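Local coordinates for protein beta-N-acetylhexosaminidase (Thermotoga neapolitana, PDB 5BZA) that probably hydrolyses terminal non-reducing N-acetyl-D-hexosamine residues from N-acetyl-beta-D-hexosaminides as a glycoside hydrolase family 3 enzyme, at residues L324-A329 and K451-Y456; E330-C335 and I446-K451. All blocks are in the same frame, centred on the assembly; numbering follows the deposited sequence.

Overall arrangement
Both contacts join the 323-335 part of the chain to the C-terminal domain, and their centres lie about 8 Å apart. Helix 323-331 serves both: its body packs on helix 452-463 in interaction 1, while its C-terminal end runs on through interaction 2 to strand 334-335. The second segments share K451, with interaction 2 nested inside the loop closed by interaction 1. Interaction 1 is a buried, mainly apolar helix pairing bridged by one water. Interaction 2 is more polar, joining backbone bonds at the edge of the mixed sheet to a histidine that holds cadmium, and E334 and I446 there are partly exposed. Both also touch the second subunit.

Interaction 1: L324-A329 and K451-Y456. With CD (cadmium ion), chain S.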
loop_
_atom_site.group_PDB
_atom_site.type_symbol
_atom_site.label_atom_id
_atom_site.label_comp_id
_atom_site.label_asym_id
_atom_site.label_seq_id
_atom_site.Cartn_x
_atom_site.Cartn_y
_atom_site.Cartn_z
ATOM N N LEU B 324 7.635 12.462 -5.835
ATOM C CA LEU B 324 8.752 12.277 -6.739
ATOM C C LEU B 324 8.274 11.459 -7.940
ATOM O O LEU B 324 8.736 11.660 -9.082
ATOM C CB LEU B 324 9.925 11.592 -6.008
ATOM C CG LEU B 324 9.720 10.137 -5.585
ATOM C CD1 LEU B 324 10.240 9.092 -6.648
ATOM C CD2 LEU B 324 10.285 9.897 -4.175
ATOM N N ILE B 325 7.360 10.524 -7.678
ATOM C CA ILE B 325 6.836 9.701 -8.768
ATOM C C ILE B 325 6.140 10.608 -9.809
ATOM O O ILE B 325 6.418 10.538 -11.031
ATOM C CB ILE B 325 5.913 8.623 -8.216
ATOM C CG1 ILE B 325 6.762 7.713 -7.310
ATOM C CG2 ILE B 325 5.220 7.858 -9.348
ATOM C CD1 ILE B 325 5.978 6.594 -6.562
ATOM N N ALA B 326 5.333 11.534 -9.312
ATOM C CA ALA B 326 4.692 12.502 -10.202
ATOM C C ALA B 326 5.772 13.221 -11.031
ATOM O O ALA B 326 5.658 13.367 -12.259
ATOM C CB ALA B 326 3.826 13.528 -9.380
ATOM N N GLU B 327 6.860 13.574 -10.354
ATOM C CA GLU B 327 7.929 14.336 -10.956
ATOM C C GLU B 327 8.585 13.539 -12.088
ATOM O O GLU B 327 8.814 14.063 -13.186
ATOM C CB GLU B 327 8.961 14.704 -9.901
ATOM C CG GLU B 327 10.049 15.587 -10.420
ATOM C CD GLU B 327 9.591 16.983 -10.684
ATOM O OE1 GLU B 327 8.378 17.266 -10.491
ATOM O OE2 GLU B 327 10.442 17.786 -11.137
ATOM N N VAL B 328 8.841 12.263 -11.819
ATOM C CA VAL B 328 9.498 11.403 -12.798
ATOM C C VAL B 328 8.580 11.346 -13.998
ATOM O O VAL B 328 9.035 11.540 -15.149
ATOM C CB VAL B 328 9.771 9.980 -12.205
ATOM C CG1 VAL B 328 10.039 8.924 -13.271
ATOM C CG2 VAL B 328 10.919 10.037 -11.195
ATOM N N ALA B 329 7.285 11.136 -13.722
ATOM C CA ALA B 329 6.320 10.937 -14.792
ATOM C C ALA B 329 6.328 12.197 -15.618
ATOM O O ALA B 329 6.318 12.149 -16.864
ATOM C CB ALA B 329 4.927 10.633 -14.241
ATOM N N LYS B 451 1.492 4.044 -17.316
ATOM C CA LYS B 451 0.898 4.402 -16.019
ATOM C C LYS B 451 -0.007 5.627 -16.031
ATOM O O LYS B 451 0.273 6.632 -16.722
ATOM C CB LYS B 451 1.968 4.648 -14.952
ATOM C CG LYS B 451 2.734 3.452 -14.570
ATOM C CD LYS B 451 1.840 2.257 -14.347
ATOM C CE LYS B 451 2.663 1.161 -13.771
ATOM N NZ LYS B 451 2.008 -0.163 -13.787
ATOM N N PRO B 452 -1.101 5.550 -15.244
ATOM C CA PRO B 452 -2.040 6.668 -15.094
ATOM C C PRO B 452 -1.334 7.968 -14.811
ATOM O O PRO B 452 -1.635 8.956 -15.479
ATOM C CB PRO B 452 -2.914 6.242 -13.899
ATOM C CG PRO B 452 -2.980 4.756 -14.006
ATOM C CD PRO B 452 -1.594 4.319 -14.593
ATOM N N ILE B 453 -0.371 7.983 -13.897
ATOM C CA ILE B 453 0.264 9.245 -13.601
ATOM C C ILE B 453 0.954 9.805 -14.849
ATOM O O ILE B 453 0.948 11.023 -15.053
ATOM C CB ILE B 453 1.287 9.144 -12.426
ATOM C CG1 ILE B 453 1.891 10.526 -12.141
ATOM C CG2 ILE B 453 2.421 8.156 -12.731
ATOM C CD1 ILE B 453 0.865 11.604 -11.807
ATOM N N SER B 454 1.496 8.920 -15.702
ATOM C CA SER B 454 2.186 9.338 -16.944
ATOM C C SER B 454 1.250 9.902 -18.025
ATOM O O SER B 454 1.549 10.893 -18.694
ATOM C CB SER B 454 2.967 8.157 -17.534
ATOM O OG SER B 454 4.163 7.962 -16.834
ATOM N N VAL B 455 0.146 9.199 -18.232
ATOM C CA VAL B 455 -0.908 9.669 -19.108
ATOM C C VAL B 455 -1.441 11.039 -18.640
ATOM O O VAL B 455 -1.517 11.996 -19.414
ATOM C CB VAL B 455 -2.013 8.623 -19.149
ATOM C CG1 VAL B 455 -3.186 9.090 -19.996
ATOM C CG2 VAL B 455 -1.434 7.326 -19.655
ATOM N N TYR B 456 -1.725 11.130 -17.337
ATOM C CA TYR B 456 -2.161 12.373 -16.676
ATOM C C TYR B 456 -1.161 13.475 -17.000
ATOM O O TYR B 456 -1.526 14.569 -17.478
ATOM C CB TYR B 456 -2.262 12.117 -15.161
ATOM C CG TYR B 456 -2.515 13.290 -14.243
ATOM C CD1 TYR B 456 -1.486 14.159 -13.879
ATOM C CD2 TYR B 456 -3.773 13.484 -13.681
ATOM C CE1 TYR B 456 -1.715 15.221 -13.002
ATOM C CE2 TYR B 456 -4.020 14.535 -12.791
ATOM C CZ TYR B 456 -2.984 15.394 -12.447
ATOM O OH TYR B 456 -3.228 16.421 -11.572
HETATM CD CD CD S . 8.114 19.479 -12.009
HETATM O O HOH W 1 5.984 9.593 -17.845
#
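I453 supplies most of the apolar contact, reaching from helix 452-463 to A326 and A329, which lie about one turn apart on helix 323-331. Its CG1 touches the A329 CB at 3.7 Å and approaches the A326 CA at 3.9 Å, the small alanines allowing the branched side chain to come right up to the helix backbone. CG1 stands anti to the backbone N of I453 (chi1 -178°), which directs the longer branch at the alanines and carries CD1 on toward the A326 methyl. The shorter branch, CG2, rests against A329 as well and meets the CG2 of I325 more loosely at 4.4 Å.

The axes of segments 324-329 and 452-456 approach to 9.0 Å and cross at -54°. Helix 323-331 follows helix 299-314 in the chain and packs here on helix 452-463 of the C-terminal domain. Helix 42-54 packs beside both, receiving I325 and A326 from one and Y456 from the other.

Polar contact is indirect. The OG of S454 lies 3.8 Å from the A329 CB and gives its proton to a water at 2.6 Å, while this water donates in turn to the A329 O at 2.8 Å. With OG anti to the carbonyl carbon (chi1 -78°), the hydroxyl sits beside the methyl and near the water that spans the two helices.

Metal binding occupies another side of the first helix. The CB of E327 points away from segment 451-456, and its carboxylate binds a cadmium ion through OE1 at 2.7 Å; its OE2 forms salt bridges with R54, the other residue of this metal site, and with R331, which probably balance part of the carboxylate charge.

Interaction 2: E330-C335 and I446-K451; sequences ERAIEC and ITHSTK. With CD (cadmium ion), chain M.
H448 turns the edge of its imidazole toward the chain at 332-334, with the A332 O and the OE2 of E334 both near the ring plane. The ND1 donates to the A332 O at an angle of 146°; the modelled length, 2.5 Å, is very short and is best read with caution. The other ring nitrogen, NE2, binds a cadmium ion lying in the ring plane, at 2.7 Å. E334 comes to the CE1 edge, its carboxylate plane turned 57° from the imidazole, with OE2 3.4 Å from the H448 CE1. The chain is extended beyond CG, which carries OE2 to 3.4 Å from the cadmium. An alanine in place of E334 would probably leave that edge without its acidic neighbour and the cadmium without a nearby negative charge. E334 and H448 belong to a metal site, which K86 of the second subunit lies against. Over one ring face sits I446 CG2, 3.9 Å above the plane and offset toward the rim.

E334 and I446 run alongside each other, their side chains on the same face of the sheet, as an antiparallel hydrogen-bonded pair that adds strand 334-335 to the edge of the mixed sheet. The E334 N donates to the I446 O at 2.9 Å, and the I446 N returns a bond to the E334 O at 2.6 Å. Next along, C335 is joined to C466 by a disulfide.

Ligation through NE2 leaves ND1 to carry the proton, consistent with a neutral imidazole whose likely acceptor is the A332 carbonyl; metal and carbonyl together probably limit its rotation.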
loop_
_atom_site.group_PDB
_atom_site.type_symbol
_atom_site.label_atom_id
_atom_site.label_comp_id
_atom_site.label_asym_id
_atom_site.label_seq_id
_atom_site.Cartn_x
_atom_site.Cartn_y
_atom_site.Cartn_z
ATOM N N GLU B 330 6.451 13.328 -14.931
ATOM C CA GLU B 330 6.411 14.622 -15.612
ATOM C C GLU B 330 7.633 14.787 -16.544
ATOM O O GLU B 330 7.510 15.285 -17.652
ATOM C CB GLU B 330 6.291 15.760 -14.577
ATOM C CG GLU B 330 6.372 17.166 -15.142
ATOM C CD GLU B 330 5.825 18.294 -14.213
ATOM O OE1 GLU B 330 5.169 18.073 -13.133
ATOM O OE2 GLU B 330 6.079 19.460 -14.589
ATOM N N ARG B 331 8.805 14.365 -16.098
ATOM C CA ARG B 331 10.018 14.725 -16.810
ATOM C C ARG B 331 10.307 13.740 -17.988
ATOM O O ARG B 331 11.062 14.038 -18.899
ATOM C CB ARG B 331 11.151 14.792 -15.775
ATOM C CG ARG B 331 11.133 16.128 -15.057
ATOM C CD ARG B 331 11.628 16.104 -13.636
ATOM N NE ARG B 331 13.040 16.364 -13.492
ATOM C CZ ARG B 331 13.579 17.215 -12.625
ATOM N NH1 ARG B 331 12.822 17.910 -11.793
ATOM N NH2 ARG B 331 14.892 17.361 -12.592
ATOM N N ALA B 332 9.631 12.591 -18.002
ATOM C CA ALA B 332 9.861 11.608 -19.047
ATOM C C ALA B 332 8.943 11.802 -20.246
ATOM O O ALA B 332 8.901 10.960 -21.168
ATOM C CB ALA B 332 9.695 10.216 -18.499
ATOM N N ILE B 333 8.253 12.932 -20.298
ATOM C CA ILE B 333 7.323 13.114 -21.395
ATOM C C ILE B 333 7.938 13.958 -22.502
ATOM O O ILE B 333 8.583 14.972 -22.259
ATOM C CB ILE B 333 5.988 13.720 -20.877
ATOM C CG1 ILE B 333 5.086 12.549 -20.506
ATOM C CG2 ILE B 333 5.319 14.619 -21.920
ATOM C CD1 ILE B 333 4.155 12.872 -19.572
ATOM N N GLU B 334 7.782 13.478 -23.727
ATOM C CA GLU B 334 8.268 14.199 -24.891
ATOM C C GLU B 334 7.103 14.456 -25.828
ATOM O O GLU B 334 6.190 13.616 -25.945
ATOM C CB GLU B 334 9.363 13.408 -25.604
ATOM C CG GLU B 334 10.410 12.819 -24.688
ATOM C CD GLU B 334 11.553 12.178 -25.481
ATOM O OE1 GLU B 334 11.572 12.351 -26.731
ATOM O OE2 GLU B 334 12.417 11.496 -24.867
ATOM N N CYS B 335 7.070 15.651 -26.407
ATOM C CA CYS B 335 6.031 15.969 -27.379
ATOM C C CYS B 335 6.560 16.820 -28.520
ATOM O O CYS B 335 7.351 17.741 -28.288
ATOM C CB CYS B 335 4.863 16.682 -26.721
ATOM S SG CYS B 335 5.354 18.211 -25.986
ATOM N N ILE B 446 5.348 11.192 -26.479
ATOM C CA ILE B 446 5.931 9.954 -25.928
ATOM C C ILE B 446 5.940 9.993 -24.390
ATOM O O ILE B 446 6.431 10.966 -23.806
ATOM C CB ILE B 446 7.388 9.695 -26.428
ATOM C CG1 ILE B 446 7.502 9.853 -27.957
ATOM C CG2 ILE B 446 7.844 8.300 -25.996
ATOM C CD1 ILE B 446 8.932 9.798 -28.451
ATOM N N THR B 447 5.403 8.951 -23.747
ATOM C CA THR B 447 5.255 8.961 -22.284
ATOM C C THR B 447 6.283 8.124 -21.544
ATOM O O THR B 447 6.563 8.385 -20.383
ATOM C CB THR B 447 3.858 8.485 -21.837
ATOM O OG1 THR B 447 3.625 7.131 -22.270
ATOM C CG2 THR B 447 2.799 9.413 -22.364
ATOM N N HIS B 448 6.790 7.098 -22.225
ATOM C CA HIS B 448 7.700 6.087 -21.687
ATOM C C HIS B 448 7.050 5.190 -20.634
ATOM O O HIS B 448 7.746 4.428 -19.951
ATOM C CB HIS B 448 8.975 6.719 -21.114
ATOM C CG HIS B 448 9.769 7.493 -22.120
ATOM N ND1 HIS B 448 9.743 8.869 -22.191
ATOM C CD2 HIS B 448 10.573 7.076 -23.133
ATOM C CE1 HIS B 448 10.532 9.273 -23.176
ATOM N NE2 HIS B 448 11.029 8.207 -23.769
ATOM N N SER B 449 5.714 5.222 -20.567
ATOM C CA SER B 449 4.994 4.441 -19.572
ATOM C C SER B 449 3.486 4.342 -19.854
ATOM O O SER B 449 2.884 5.267 -20.377
ATOM C CB SER B 449 5.197 5.049 -18.175
ATOM O OG SER B 449 4.485 4.281 -17.226
ATOM N N THR B 450 2.887 3.218 -19.482
ATOM C CA THR B 450 1.450 3.064 -19.583
ATOM C C THR B 450 0.735 3.584 -18.307
ATOM O O THR B 450 -0.485 3.535 -18.217
ATOM C CB THR B 450 1.087 1.595 -19.824
ATOM O OG1 THR B 450 1.685 0.796 -18.791
ATOM C CG2 THR B 450 1.624 1.109 -21.204
ATOM N N LYS B 451 1.492 4.044 -17.316
ATOM C CA LYS B 451 0.898 4.402 -16.019
ATOM C C LYS B 451 -0.007 5.627 -16.031
ATOM O O LYS B 451 0.273 6.632 -16.722
ATOM C CB LYS B 451 1.968 4.648 -14.952
ATOM C CG LYS B 451 2.734 3.452 -14.570
ATOM C CD LYS B 451 1.840 2.257 -14.347
ATOM C CE LYS B 451 2.663 1.161 -13.771
ATOM N NZ LYS B 451 2.008 -0.163 -13.787
HETATM CD CD CD M . 12.834 8.252 -25.799
#